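Fibronectin type III domain-containing protein (Simiduia agarivorans, PDB 6P2K) probably hydrolyses xyloglucan-type beta-glucans as a glycoside hydrolase family 74 enzyme, whose catalytic region is built from seven-bladed beta-propellers. Local coordinates at residues G505-V510 with M526-Y531; G532-E537 with V554-E559. All blocks are in the same frame, centred on the assembly; numbering follows the deposited sequence.

Contact 1: G505-V510 with M526-Y531; sequences GLPKGV and MFSSNY
S528 and Y531 turn their side chains to the loop 505-510 by different first torsions: the S528 hydroxyl lies anti to its own nitrogen (chi1 -173°), whereas the Y531 ring is swung anti to its carbonyl carbon (chi1 -72°). The hydroxyl thereby reaches the main chain of the loop, where S528 OG donates to G509 O at 2.7 Å. It comes from the flank of that carbonyl, at a C=O...O angle of 102° and tilted out of the carbonyl plane. One residue on, S529 N gives its hydrogen to V510 O at 2.8 Å, nearly straight at the hydrogen, though the donor stands above the carbonyl plane. The Y531 ring serves as the floor for P507, whose CB sits 3.7 Å from the ring centroid over one face, a CH-pi contact. The pyrrolidine also slides back along the tyrosine, bringing P507 CG to 3.5 Å from Y531 CB. Farther out, the K508 chain crosses the phenol with CD 3.5 Å from Y531 OH, and then carries its ammonium to a hydrogen bond with S370 of a second subunit. G509, lacking a side chain, lies close against the turn: its CA approaches S529 O at 3.6 Å in a CA-H...O contact, and its N lies obliquely to the ring. At the other end L506 CD2 meets M526 SD at 4.1 Å, an apolar touch near Y534. The turn itself is closed by Y531 N bonding S528 O at 2.9 Å. Here a type II turn between strands 524-528 and 532-536 receives the segment that leads from strand 493-496 of one four-stranded antiparallel sheet to strand 511-516 of the next, the blade-to-blade connection of a beta-propeller.

Contact 2: G532-E537 with V554-E559; sequences GMYMVE and VTQIYE. With ZN (zinc ion), chain P.
M533 O is gripped by two successive amides of the opposite strand, I557 N at 3.0 Å and Y558 N at 3.3 Å, the signature of a classic beta bulge. The bond from I557 is the straighter of the two, and M533 N completes the exchange by donating to Y558 O. From Y534 onward the register is shifted by one residue, and the antiparallel hydrogen-bonded pair M535-T555 is joined by two bonds in the carbonyl planes: M535 N reaches T555 O at 2.6 Å and T555 N reaches M535 O at 2.8 Å. The extra residue also turns the I557 side chain over the methionines. Its CD1 lies 4.0 Å from M533 CG, while its CG2 branch packs on M535, and W605 and F607 of strand 605-615 cover this cluster. Y534 and Q556 project from the other face of the sheet. With CG anti to the backbone nitrogen (chi1 -174°) and the chain extended, Q556 runs obliquely across the tyrosine, its CB 3.4 Å from Y534 CE2. Its amide plane stands 81° from that of the ring, while V554 CG2 touches the same ring near CD2. At the far end two waters link T555 OG1 with E537, one through its backbone nitrogen and the other through its carboxylate. At the C-terminal end of strand 555-559, E559 chelates a zinc ion through both carboxylate oxygens, with OE1 at 2.0 Å from the metal and OE2 at 2.2 Å. A water, D562 and D566 also bind the ion, and L561 N donates to E559 OE2. Carboxylate oxygens gathered this closely would probably repel one another without a cation, so the zinc ion probably offsets their charge and ties the end of strand 555-559 to the loop that follows.

In the fold
Contacts 1 and 2 are consecutive in the chain and share one propeller blade, their centres about 9 Å apart. Strands 524-528 and 532-536 are neighbours in its sheet, joined where M526 O meets Y534 N at 2.7 Å, a probable hydrogen bond. The interblade loop packs on strand 532-536 as well, P507 CG lying 3.3 Å from Y534 OH. On the face carrying M533, its CE packs 3.5 Å from F527 CD2. Contact 2 supplies a zinc ligand directly; contact 1 stands further back, the F527 side chain lying about 10 Å from that same zinc ion and about 7 Å from the side chain of D566, another of its ligands.

Contact 1: G505-V510 with M526-Y531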
loop_
_atom_site.group_PDB
_atom_site.type_symbol
_atom_site.label_atom_id
_atom_site.label_comp_id
_atom_site.label_asym_id
_atom_site.label_seq_id
_atom_site.Cartn_x
_atom_site.Cartn_y
_atom_site.Cartn_z
ATOM N N GLY B 505 -32.007 1.528 6.059
ATOM C CA GLY B 505 -33.347 1.447 6.604
ATOM C C GLY B 505 -33.565 2.208 7.894
ATOM O O GLY B 505 -34.638 2.082 8.492
ATOM N N LEU B 506 -32.583 2.981 8.351
ATOM C CA LEU B 506 -32.771 3.817 9.530
ATOM C C LEU B 506 -33.455 5.116 9.123
ATOM O O LEU B 506 -32.929 5.836 8.269
ATOM C CB LEU B 506 -31.436 4.107 10.203
ATOM C CG LEU B 506 -31.473 4.913 11.507
ATOM C CD1 LEU B 506 -32.119 4.112 12.627
ATOM C CD2 LEU B 506 -30.068 5.358 11.902
ATOM N N PRO B 507 -34.615 5.447 9.690
ATOM C CA PRO B 507 -35.363 6.626 9.233
ATOM C C PRO B 507 -34.686 7.931 9.633
ATOM O O PRO B 507 -33.706 7.970 10.379
ATOM C CB PRO B 507 -36.725 6.467 9.916
ATOM C CG PRO B 507 -36.435 5.653 11.127
ATOM C CD PRO B 507 -35.327 4.712 10.746
ATOM N N LYS B 508 -35.253 9.026 9.120
ATOM C CA LYS B 508 -34.616 10.336 9.172
ATOM C C LYS B 508 -34.727 11.023 10.527
ATOM O O LYS B 508 -34.121 12.085 10.708
ATOM C CB LYS B 508 -35.215 11.249 8.097
ATOM C CG LYS B 508 -36.551 11.866 8.494
ATOM C CD LYS B 508 -37.447 12.138 7.292
ATOM C CE LYS B 508 -36.802 13.104 6.310
ATOM N NZ LYS B 508 -37.653 13.339 5.106
ATOM N N GLY B 509 -35.478 10.471 11.476
ATOM C CA GLY B 509 -35.629 11.131 12.764
ATOM C C GLY B 509 -34.311 11.177 13.522
ATOM O O GLY B 509 -33.530 10.224 13.511
ATOM N N VAL B 510 -34.063 12.317 14.180
ATOM C CA VAL B 510 -32.830 12.517 14.935
ATOM C C VAL B 510 -32.657 11.398 15.950
ATOM O O VAL B 510 -33.585 11.067 16.694
ATOM C CB VAL B 510 -32.843 13.896 15.620
ATOM C CG1 VAL B 510 -31.700 14.011 16.623
ATOM C CG2 VAL B 510 -32.753 15.011 14.584
ATOM N N MET B 526 -30.256 2.786 19.183
ATOM C CA MET B 526 -30.521 4.179 18.849
ATOM C C MET B 526 -32.025 4.375 18.696
ATOM O O MET B 526 -32.734 3.476 18.238
ATOM C CB MET B 526 -29.793 4.596 17.565
ATOM C CG MET B 526 -30.216 3.811 16.326
ATOM S SD MET B 526 -28.825 3.326 15.276
ATOM C CE MET B 526 -28.016 2.105 16.316
ATOM N N PHE B 527 -32.508 5.553 19.091
ATOM C CA PHE B 527 -33.924 5.890 18.979
ATOM C C PHE B 527 -34.071 7.056 18.011
ATOM O O PHE B 527 -33.601 8.163 18.289
ATOM C CB PHE B 527 -34.538 6.228 20.338
ATOM C CG PHE B 527 -36.037 6.045 20.390
ATOM C CD1 PHE B 527 -36.881 6.870 19.658
ATOM C CD2 PHE B 527 -36.598 5.036 21.156
ATOM C CE1 PHE B 527 -38.261 6.693 19.695
ATOM C CE2 PHE B 527 -37.970 4.854 21.205
ATOM C CZ PHE B 527 -38.805 5.683 20.470
ATOM N N SER B 528 -34.728 6.802 16.885
ATOM C CA SER B 528 -34.994 7.814 15.871
ATOM C C SER B 528 -36.274 8.548 16.253
ATOM O O SER B 528 -37.354 7.951 16.276
ATOM C CB SER B 528 -35.113 7.169 14.491
ATOM O OG SER B 528 -35.214 8.150 13.478
ATOM N N SER B 529 -36.150 9.840 16.553
ATOM C CA SER B 529 -37.263 10.618 17.083
ATOM C C SER B 529 -38.482 10.535 16.176
ATOM O O SER B 529 -38.401 10.810 14.974
ATOM C CB SER B 529 -36.841 12.078 17.268
ATOM O OG SER B 529 -35.926 12.201 18.342
ATOM N N ASN B 530 -39.607 10.131 16.772
ATOM C CA ASN B 530 -40.908 9.982 16.124
ATOM C C ASN B 530 -40.962 8.813 15.153
ATOM O O ASN B 530 -41.889 8.727 14.340
ATOM C CB ASN B 530 -41.340 11.274 15.418
ATOM C CG ASN B 530 -41.517 12.425 16.386
ATOM O OD1 ASN B 530 -40.943 13.500 16.209
ATOM N ND2 ASN B 530 -42.306 12.198 17.431
ATOM N N TYR B 531 -40.005 7.892 15.227
ATOM C CA TYR B 531 -40.050 6.678 14.419
ATOM C C TYR B 531 -39.966 5.414 15.258
ATOM O O TYR B 531 -40.828 4.538 15.129
ATOM C CB TYR B 531 -38.928 6.698 13.370
ATOM C CG TYR B 531 -39.179 7.690 12.259
ATOM C CD1 TYR B 531 -39.924 7.337 11.143
ATOM C CD2 TYR B 531 -38.683 8.984 12.334
ATOM C CE1 TYR B 531 -40.165 8.244 10.124
ATOM C CE2 TYR B 531 -38.920 9.901 11.322
ATOM C CZ TYR B 531 -39.660 9.526 10.220
ATOM O OH TYR B 531 -39.892 10.438 9.213
#

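Contact 2: G532-E537 with V554-E559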
loop_
_atom_site.group_PDB
_atom_site.type_symbol
_atom_site.label_atom_id
_atom_site.label_comp_id
_atom_site.label_asym_id
_atom_site.label_seq_id
_atom_site.Cartn_x
_atom_site.Cartn_y
_atom_site.Cartn_z
ATOM N N GLY B 532 -38.962 5.289 16.114
ATOM C CA GLY B 532 -38.862 4.143 16.993
ATOM C C GLY B 532 -37.413 3.827 17.313
ATOM O O GLY B 532 -36.505 4.600 17.016
ATOM N N MET B 533 -37.217 2.667 17.935
ATOM C CA MET B 533 -35.896 2.233 18.368
ATOM C C MET B 533 -35.327 1.207 17.400
ATOM O O MET B 533 -36.023 0.278 16.977
ATOM C CB MET B 533 -35.932 1.640 19.775
ATOM C CG MET B 533 -34.537 1.395 20.339
ATOM S SD MET B 533 -34.517 1.046 22.103
ATOM C CE MET B 533 -34.558 2.705 22.771
ATOM N N TYR B 534 -34.050 1.377 17.069
ATOM C CA TYR B 534 -33.368 0.530 16.105
ATOM C C TYR B 534 -32.071 0.018 16.714
ATOM O O TYR B 534 -31.559 0.561 17.697
ATOM C CB TYR B 534 -33.097 1.281 14.795
ATOM C CG TYR B 534 -34.370 1.716 14.111
ATOM C CD1 TYR B 534 -35.081 2.824 14.560
ATOM C CD2 TYR B 534 -34.876 1.008 13.028
ATOM C CE1 TYR B 534 -36.255 3.214 13.949
ATOM C CE2 TYR B 534 -36.045 1.398 12.408
ATOM C CZ TYR B 534 -36.733 2.496 12.877
ATOM O OH TYR B 534 -37.900 2.886 12.264
ATOM N N MET B 535 -31.551 -1.049 16.118
ATOM C CA MET B 535 -30.427 -1.776 16.684
ATOM C C MET B 535 -29.448 -2.138 15.581
ATOM O O MET B 535 -29.855 -2.595 14.511
ATOM C CB MET B 535 -30.916 -3.043 17.400
ATOM C CG MET B 535 -29.821 -3.913 17.981
ATOM S SD MET B 535 -30.498 -5.205 19.044
ATOM C CE MET B 535 -31.217 -6.310 17.830
ATOM N N VAL B 536 -28.166 -1.911 15.837
ATOM C CA VAL B 536 -27.090 -2.502 15.053
ATOM C C VAL B 536 -26.625 -3.729 15.826
ATOM O O VAL B 536 -25.998 -3.609 16.884
ATOM C CB VAL B 536 -25.944 -1.513 14.811
ATOM C CG1 VAL B 536 -24.770 -2.220 14.148
ATOM C CG2 VAL B 536 -26.427 -0.351 13.947
ATOM N N GLU B 537 -26.959 -4.914 15.311
ATOM C CA GLU B 537 -26.685 -6.144 16.048
ATOM C C GLU B 537 -25.189 -6.338 16.270
ATOM O O GLU B 537 -24.760 -6.723 17.364
ATOM C CB GLU B 537 -27.279 -7.337 15.299
ATOM C CG GLU B 537 -26.907 -8.689 15.880
ATOM C CD GLU B 537 -27.811 -9.090 17.028
ATOM O OE1 GLU B 537 -27.343 -9.812 17.938
ATOM O OE2 GLU B 537 -28.993 -8.682 17.017
ATOM N N VAL B 554 -30.102 -1.929 9.398
ATOM C CA VAL B 554 -30.279 -1.926 10.845
ATOM C C VAL B 554 -31.481 -2.805 11.163
ATOM O O VAL B 554 -32.188 -3.261 10.256
ATOM C CB VAL B 554 -30.470 -0.505 11.403
ATOM C CG1 VAL B 554 -29.272 0.371 11.070
ATOM C CG2 VAL B 554 -31.755 0.111 10.863
ATOM N N THR B 555 -31.720 -3.050 12.446
ATOM C CA THR B 555 -32.874 -3.812 12.902
ATOM C C THR B 555 -33.794 -2.900 13.700
ATOM O O THR B 555 -33.352 -2.238 14.641
ATOM C CB THR B 555 -32.448 -4.999 13.768
ATOM O OG1 THR B 555 -31.460 -5.774 13.076
ATOM C CG2 THR B 555 -33.651 -5.880 14.098
ATOM N N GLN B 556 -35.067 -2.866 13.326
ATOM C CA GLN B 556 -36.057 -2.164 14.132
ATOM C C GLN B 556 -36.543 -3.083 15.243
ATOM O O GLN B 556 -36.924 -4.230 14.989
ATOM C CB GLN B 556 -37.239 -1.707 13.275
ATOM C CG GLN B 556 -38.228 -0.837 14.038
ATOM C CD GLN B 556 -39.427 -0.431 13.203
ATOM O OE1 GLN B 556 -39.285 0.195 12.155
ATOM N NE2 GLN B 556 -40.618 -0.787 13.670
ATOM N N ILE B 557 -36.526 -2.586 16.477
ATOM C CA ILE B 557 -37.023 -3.352 17.616
ATOM C C ILE B 557 -38.226 -2.712 18.289
ATOM O O ILE B 557 -38.851 -3.359 19.142
ATOM C CB ILE B 557 -35.908 -3.619 18.654
ATOM C CG1 ILE B 557 -35.509 -2.339 19.385
ATOM C CG2 ILE B 557 -34.690 -4.233 17.979
ATOM C CD1 ILE B 557 -34.419 -2.568 20.418
ATOM N N TYR B 558 -38.596 -1.483 17.928
ATOM C CA TYR B 558 -39.745 -0.826 18.541
ATOM C C TYR B 558 -40.278 0.252 17.605
ATOM O O TYR B 558 -39.517 1.123 17.176
ATOM C CB TYR B 558 -39.360 -0.214 19.895
ATOM C CG TYR B 558 -40.483 0.543 20.570
ATOM C CD1 TYR B 558 -41.511 -0.133 21.218
ATOM C CD2 TYR B 558 -40.518 1.936 20.555
ATOM C CE1 TYR B 558 -42.543 0.554 21.836
ATOM C CE2 TYR B 558 -41.544 2.634 21.172
ATOM C CZ TYR B 558 -42.552 1.935 21.811
ATOM O OH TYR B 558 -43.578 2.610 22.425
ATOM N N GLU B 559 -41.575 0.196 17.289
ATOM C CA GLU B 559 -42.222 1.268 16.538
ATOM C C GLU B 559 -42.680 2.349 17.505
ATOM O O GLU B 559 -43.319 2.055 18.522
ATOM C CB GLU B 559 -43.412 0.771 15.704
ATOM C CG GLU B 559 -44.631 0.191 16.474
ATOM C CD GLU B 559 -45.734 1.207 16.855
ATOM O OE1 GLU B 559 -46.657 0.818 17.595
ATOM O OE2 GLU B 559 -45.703 2.387 16.448
HETATM ZN ZN ZN P . -47.464 2.664 17.732
HETATM O O HOH W 1 -28.651 -5.410 13.002
HETATM O O HOH W 2 -30.846 -8.125 14.819
HETATM O O HOH W 3 -49.119 1.813 18.653
#